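Local coordinates for protein putative Ribokinase II (Escherichia coli O6, PDB 3IQ0) that probably phosphorylates a sugar such as ribose as a PfkB-family kinase, using ATP with magnesium as phosphoryl donor, at residues S84-V96 and F106-L118. Numbering follows the deposited sequence.
Sequences SVLPLEATGSAFV and FIFNIKNAACGKL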
loop_
_atom_site.group_PDB
_atom_site.type_symbol
_atom_site.label_atom_id
_atom_site.label_comp_id
_atom_site.label_asym_id
_atom_site.label_seq_id
_atom_site.Cartn_x
_atom_site.Cartn_y
_atom_site.Cartn_z
ATOM N N SER B 84 5.091 -4.763 -17.147
ATOM C CA SER B 84 6.420 -4.383 -16.674
ATOM C C SER B 84 6.531 -4.520 -15.155
ATOM O O SER B 84 5.556 -4.325 -14.434
ATOM C CB SER B 84 6.722 -2.935 -17.060
ATOM O OG SER B 84 6.560 -2.739 -18.452
ATOM N N VAL B 85 7.726 -4.851 -14.680
ATOM C CA VAL B 85 7.967 -4.993 -13.249
ATOM C C VAL B 85 8.831 -3.813 -12.789
ATOM O O VAL B 85 9.928 -3.606 -13.299
ATOM C CB VAL B 85 8.679 -6.330 -12.935
ATOM C CG1 VAL B 85 8.847 -6.497 -11.429
ATOM C CG2 VAL B 85 7.872 -7.488 -13.501
ATOM N N LEU B 86 8.323 -3.036 -11.836
ATOM C CA LEU B 86 9.038 -1.871 -11.334
ATOM C C LEU B 86 9.591 -2.097 -9.932
ATOM O O LEU B 86 8.850 -2.069 -8.950
ATOM C CB LEU B 86 8.104 -0.662 -11.331
ATOM C CG LEU B 86 7.370 -0.374 -12.642
ATOM C CD1 LEU B 86 6.526 0.874 -12.481
ATOM C CD2 LEU B 86 8.364 -0.197 -13.776
ATOM N N PRO B 87 10.912 -2.314 -9.821
ATOM C CA PRO B 87 11.616 -2.553 -8.554
ATOM C C PRO B 87 11.409 -1.489 -7.477
ATOM O O PRO B 87 11.242 -1.812 -6.300
ATOM C CB PRO B 87 13.078 -2.642 -8.986
ATOM C CG PRO B 87 12.978 -3.210 -10.367
ATOM C CD PRO B 87 11.848 -2.404 -10.954
ATOM N N LEU B 88 11.414 -0.223 -7.880
ATOM C CA LEU B 88 11.253 0.874 -6.931
ATOM C C LEU B 88 9.817 1.150 -6.487
ATOM O O LEU B 88 9.582 2.020 -5.645
ATOM C CB LEU B 88 11.846 2.156 -7.517
ATOM C CG LEU B 88 13.320 2.093 -7.918
ATOM C CD1 LEU B 88 13.734 3.427 -8.509
ATOM C CD2 LEU B 88 14.174 1.744 -6.706
ATOM N N GLU B 89 8.859 0.415 -7.041
ATOM C CA GLU B 89 7.461 0.629 -6.690
ATOM C C GLU B 89 6.811 -0.562 -6.002
ATOM O O GLU B 89 7.340 -1.672 -6.007
ATOM C CB GLU B 89 6.661 0.985 -7.943
ATOM C CG GLU B 89 7.062 2.300 -8.583
ATOM C CD GLU B 89 6.791 3.488 -7.681
ATOM O OE1 GLU B 89 5.644 3.620 -7.192
ATOM O OE2 GLU B 89 7.720 4.295 -7.469
ATOM N N ALA B 90 5.654 -0.313 -5.400
ATOM C CA ALA B 90 4.905 -1.357 -4.719
ATOM C C ALA B 90 3.671 -1.660 -5.562
ATOM O O ALA B 90 3.016 -0.742 -6.058
ATOM C CB ALA B 90 4.487 -0.884 -3.332
ATOM N N THR B 91 3.366 -2.940 -5.740
ATOM C CA THR B 91 2.195 -3.327 -6.519
ATOM C C THR B 91 0.973 -2.732 -5.832
ATOM O O THR B 91 0.862 -2.776 -4.609
ATOM C CB THR B 91 2.060 -4.857 -6.591
ATOM O OG1 THR B 91 3.199 -5.398 -7.272
ATOM C CG2 THR B 91 0.797 -5.261 -7.347
ATOM N N GLY B 92 0.083 -2.141 -6.619
ATOM C CA GLY B 92 -1.117 -1.552 -6.063
ATOM C C GLY B 92 -1.903 -2.547 -5.233
ATOM O O GLY B 92 -1.732 -3.761 -5.373
ATOM N N SER B 93 -2.764 -2.033 -4.363
ATOM C CA SER B 93 -3.574 -2.884 -3.505
ATOM C C SER B 93 -4.867 -2.195 -3.116
ATOM O O SER B 93 -5.024 -0.983 -3.293
ATOM C CB SER B 93 -2.810 -3.232 -2.232
ATOM O OG SER B 93 -2.696 -2.086 -1.400
ATOM N N ALA B 94 -5.795 -2.979 -2.584
ATOM C CA ALA B 94 -7.076 -2.456 -2.143
ATOM C C ALA B 94 -7.627 -3.318 -1.010
ATOM O O ALA B 94 -7.770 -4.527 -1.164
ATOM C CB ALA B 94 -8.060 -2.435 -3.301
ATOM N N PHE B 95 -7.900 -2.688 0.128
ATOM C CA PHE B 95 -8.478 -3.366 1.284
ATOM C C PHE B 95 -9.962 -3.017 1.216
ATOM O O PHE B 95 -10.313 -1.862 1.008
ATOM C CB PHE B 95 -7.897 -2.816 2.593
ATOM C CG PHE B 95 -6.479 -3.231 2.861
ATOM C CD1 PHE B 95 -6.206 -4.373 3.612
ATOM C CD2 PHE B 95 -5.417 -2.471 2.383
ATOM C CE1 PHE B 95 -4.897 -4.748 3.887
ATOM C CE2 PHE B 95 -4.098 -2.834 2.651
ATOM C CZ PHE B 95 -3.840 -3.977 3.407
ATOM N N VAL B 96 -10.828 -4.003 1.392
ATOM C CA VAL B 96 -12.262 -3.755 1.320
ATOM C C VAL B 96 -13.016 -4.423 2.473
ATOM O O VAL B 96 -12.587 -5.449 2.996
ATOM C CB VAL B 96 -12.827 -4.271 -0.042
ATOM C CG1 VAL B 96 -12.557 -5.750 -0.186
ATOM C CG2 VAL B 96 -14.310 -3.996 -0.142
ATOM N N PHE B 106 -13.489 1.034 1.005
ATOM C CA PHE B 106 -12.134 0.712 0.560
ATOM C C PHE B 106 -11.003 1.589 1.096
ATOM O O PHE B 106 -11.215 2.707 1.552
ATOM C CB PHE B 106 -12.055 0.822 -0.967
ATOM C CG PHE B 106 -12.948 -0.126 -1.713
ATOM C CD1 PHE B 106 -12.470 -1.361 -2.142
ATOM C CD2 PHE B 106 -14.250 0.239 -2.040
ATOM C CE1 PHE B 106 -13.274 -2.215 -2.890
ATOM C CE2 PHE B 106 -15.063 -0.609 -2.786
ATOM C CZ PHE B 106 -14.575 -1.838 -3.213
ATOM N N ILE B 107 -9.793 1.048 1.015
ATOM C CA ILE B 107 -8.569 1.772 1.346
ATOM C C ILE B 107 -7.688 1.431 0.156
ATOM O O ILE B 107 -7.122 0.339 0.079
ATOM C CB ILE B 107 -7.880 1.300 2.641
ATOM C CG1 ILE B 107 -8.660 1.805 3.864
ATOM C CG2 ILE B 107 -6.448 1.836 2.681
ATOM C CD1 ILE B 107 -8.001 1.489 5.203
ATOM N N PHE B 108 -7.612 2.363 -0.787
ATOM C CA PHE B 108 -6.839 2.186 -2.014
ATOM C C PHE B 108 -5.414 2.706 -1.999
ATOM O O PHE B 108 -5.108 3.724 -1.376
ATOM C CB PHE B 108 -7.525 2.889 -3.187
ATOM C CG PHE B 108 -8.829 2.288 -3.589
ATOM C CD1 PHE B 108 -8.881 1.007 -4.127
ATOM C CD2 PHE B 108 -10.007 3.014 -3.460
ATOM C CE1 PHE B 108 -10.091 0.455 -4.535
ATOM C CE2 PHE B 108 -11.225 2.474 -3.864
ATOM C CZ PHE B 108 -11.268 1.193 -4.404
ATOM N N ASN B 109 -4.558 1.991 -2.720
ATOM C CA ASN B 109 -3.175 2.380 -2.929
ATOM C C ASN B 109 -2.906 2.060 -4.390
ATOM O O ASN B 109 -2.314 1.036 -4.716
ATOM C CB ASN B 109 -2.191 1.602 -2.071
ATOM C CG ASN B 109 -0.751 1.924 -2.443
ATOM O OD1 ASN B 109 -0.402 3.088 -2.650
ATOM N ND2 ASN B 109 0.085 0.903 -2.538
ATOM N N ILE B 110 -3.365 2.941 -5.266
ATOM C CA ILE B 110 -3.198 2.752 -6.696
ATOM C C ILE B 110 -2.469 3.936 -7.321
ATOM O O ILE B 110 -1.442 3.777 -7.975
ATOM C CB ILE B 110 -4.572 2.608 -7.376
ATOM C CG1 ILE B 110 -5.300 1.380 -6.825
ATOM C CG2 ILE B 110 -4.402 2.546 -8.888
ATOM C CD1 ILE B 110 -6.742 1.274 -7.290
ATOM N N LYS B 111 -3.027 5.122 -7.116
ATOM C CA LYS B 111 -2.478 6.363 -7.652
ATOM C C LYS B 111 -0.997 6.533 -7.338
ATOM O O LYS B 111 -0.225 6.992 -8.182
ATOM C CB LYS B 111 -3.258 7.550 -7.085
ATOM C CG LYS B 111 -2.839 8.907 -7.631
ATOM C CD LYS B 111 -2.678 9.919 -6.502
ATOM C CE LYS B 111 -3.917 9.972 -5.613
ATOM N NZ LYS B 111 -3.677 10.757 -4.364
ATOM N N ASN B 112 -0.605 6.161 -6.124
ATOM C CA ASN B 112 0.781 6.292 -5.699
ATOM C C ASN B 112 1.566 4.991 -5.667
ATOM O O ASN B 112 2.605 4.914 -5.016
ATOM C CB ASN B 112 0.841 6.952 -4.321
ATOM C CG ASN B 112 0.334 8.368 -4.344
ATOM O OD1 ASN B 112 0.818 9.192 -5.119
ATOM N ND2 ASN B 112 -0.650 8.666 -3.500
ATOM N N ALA B 113 1.075 3.976 -6.366
ATOM C CA ALA B 113 1.756 2.689 -6.413
ATOM C C ALA B 113 2.272 2.425 -7.827
ATOM O O ALA B 113 2.304 3.326 -8.665
ATOM C CB ALA B 113 0.800 1.574 -5.987
ATOM N N ALA B 114 2.676 1.188 -8.090
ATOM C CA ALA B 114 3.179 0.817 -9.405
ATOM C C ALA B 114 2.199 1.235 -10.499
ATOM O O ALA B 114 2.605 1.737 -11.550
ATOM C CB ALA B 114 3.418 -0.684 -9.465
ATOM N N CYS B 115 0.909 1.044 -10.239
ATOM C CA CYS B 115 -0.138 1.382 -11.199
ATOM C C CYS B 115 0.065 2.746 -11.847
ATOM O O CYS B 115 0.166 2.855 -13.069
ATOM C CB CYS B 115 -1.510 1.374 -10.520
ATOM S SG CYS B 115 -1.794 0.016 -9.386
ATOM N N GLY B 116 0.113 3.786 -11.021
ATOM C CA GLY B 116 0.280 5.135 -11.527
ATOM C C GLY B 116 1.639 5.450 -12.119
ATOM O O GLY B 116 1.946 6.617 -12.356
ATOM N N LYS B 117 2.444 4.420 -12.363
ATOM C CA LYS B 117 3.776 4.595 -12.942
ATOM C C LYS B 117 3.780 4.264 -14.435
ATOM O O LYS B 117 4.764 4.502 -15.133
ATOM C CB LYS B 117 4.783 3.693 -12.236
ATOM C CG LYS B 117 6.063 4.390 -11.809
ATOM C CD LYS B 117 5.981 4.893 -10.374
ATOM C CE LYS B 117 5.032 6.064 -10.221
ATOM N NZ LYS B 117 5.587 7.298 -10.817
ATOM N N LEU B 118 2.673 3.711 -14.917
ATOM C CA LEU B 118 2.544 3.356 -16.326
ATOM C C LEU B 118 2.795 4.585 -17.193
ATOM O O LEU B 118 2.059 5.565 -17.115
ATOM C CB LEU B 118 1.139 2.814 -16.600
ATOM C CG LEU B 118 0.827 2.244 -17.988
ATOM C CD1 LEU B 118 1.725 1.054 -18.266
ATOM C CD2 LEU B 118 -0.634 1.821 -18.055
HETATM O O HOH W 1 0.067 -1.614 -2.248
HETATM O O HOH W 2 -4.428 -0.625 0.122
#
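Phe106 meets Val96 where strand 106-109 runs antiparallel to strand 92-96, a beta hairpin at the edge of the small lid sheet that PfkB-family sugar kinases carry beside their large alpha/beta domain. A chi1 of 59° at Val96 turns its CG2 away from the backbone N and out over one ring face of Phe106, a CH-pi contact 3.8 Å from the centroid. Ile107 follows on the other face of the sheet, packing CB against CB with Phe95; the two form a hydrogen-bonded pair, and the Phe95 ring goes on to meet Phe65 of the second subunit edge to face. Phe108 returns to the face of Phe106, and its CD1 lies 3.6 Å from the CB of Ala94. At Asn109 the ladder ends with a pair of backbone hydrogen bonds, N to O each way, with Ser93. A water here accepts from Asn109 ND2 and donates to Thr91 O; it also bonds Ser93 OG, which a second water links to Ile107 O. Past the turn from Ile110 to Ala113 the chain returns: Ala113 CB lies 3.7 Å from Gly92 CA. Ala114 N then donates to Ala90 O at 2.8 Å (N-H...O angle 166°), and Cys115 SG also lies 3.7 Å from Gly92 CA. Beside the end strand of the large sheet, Lys117 CB sits tightly, at 3.3 Å, against Leu86 CD1.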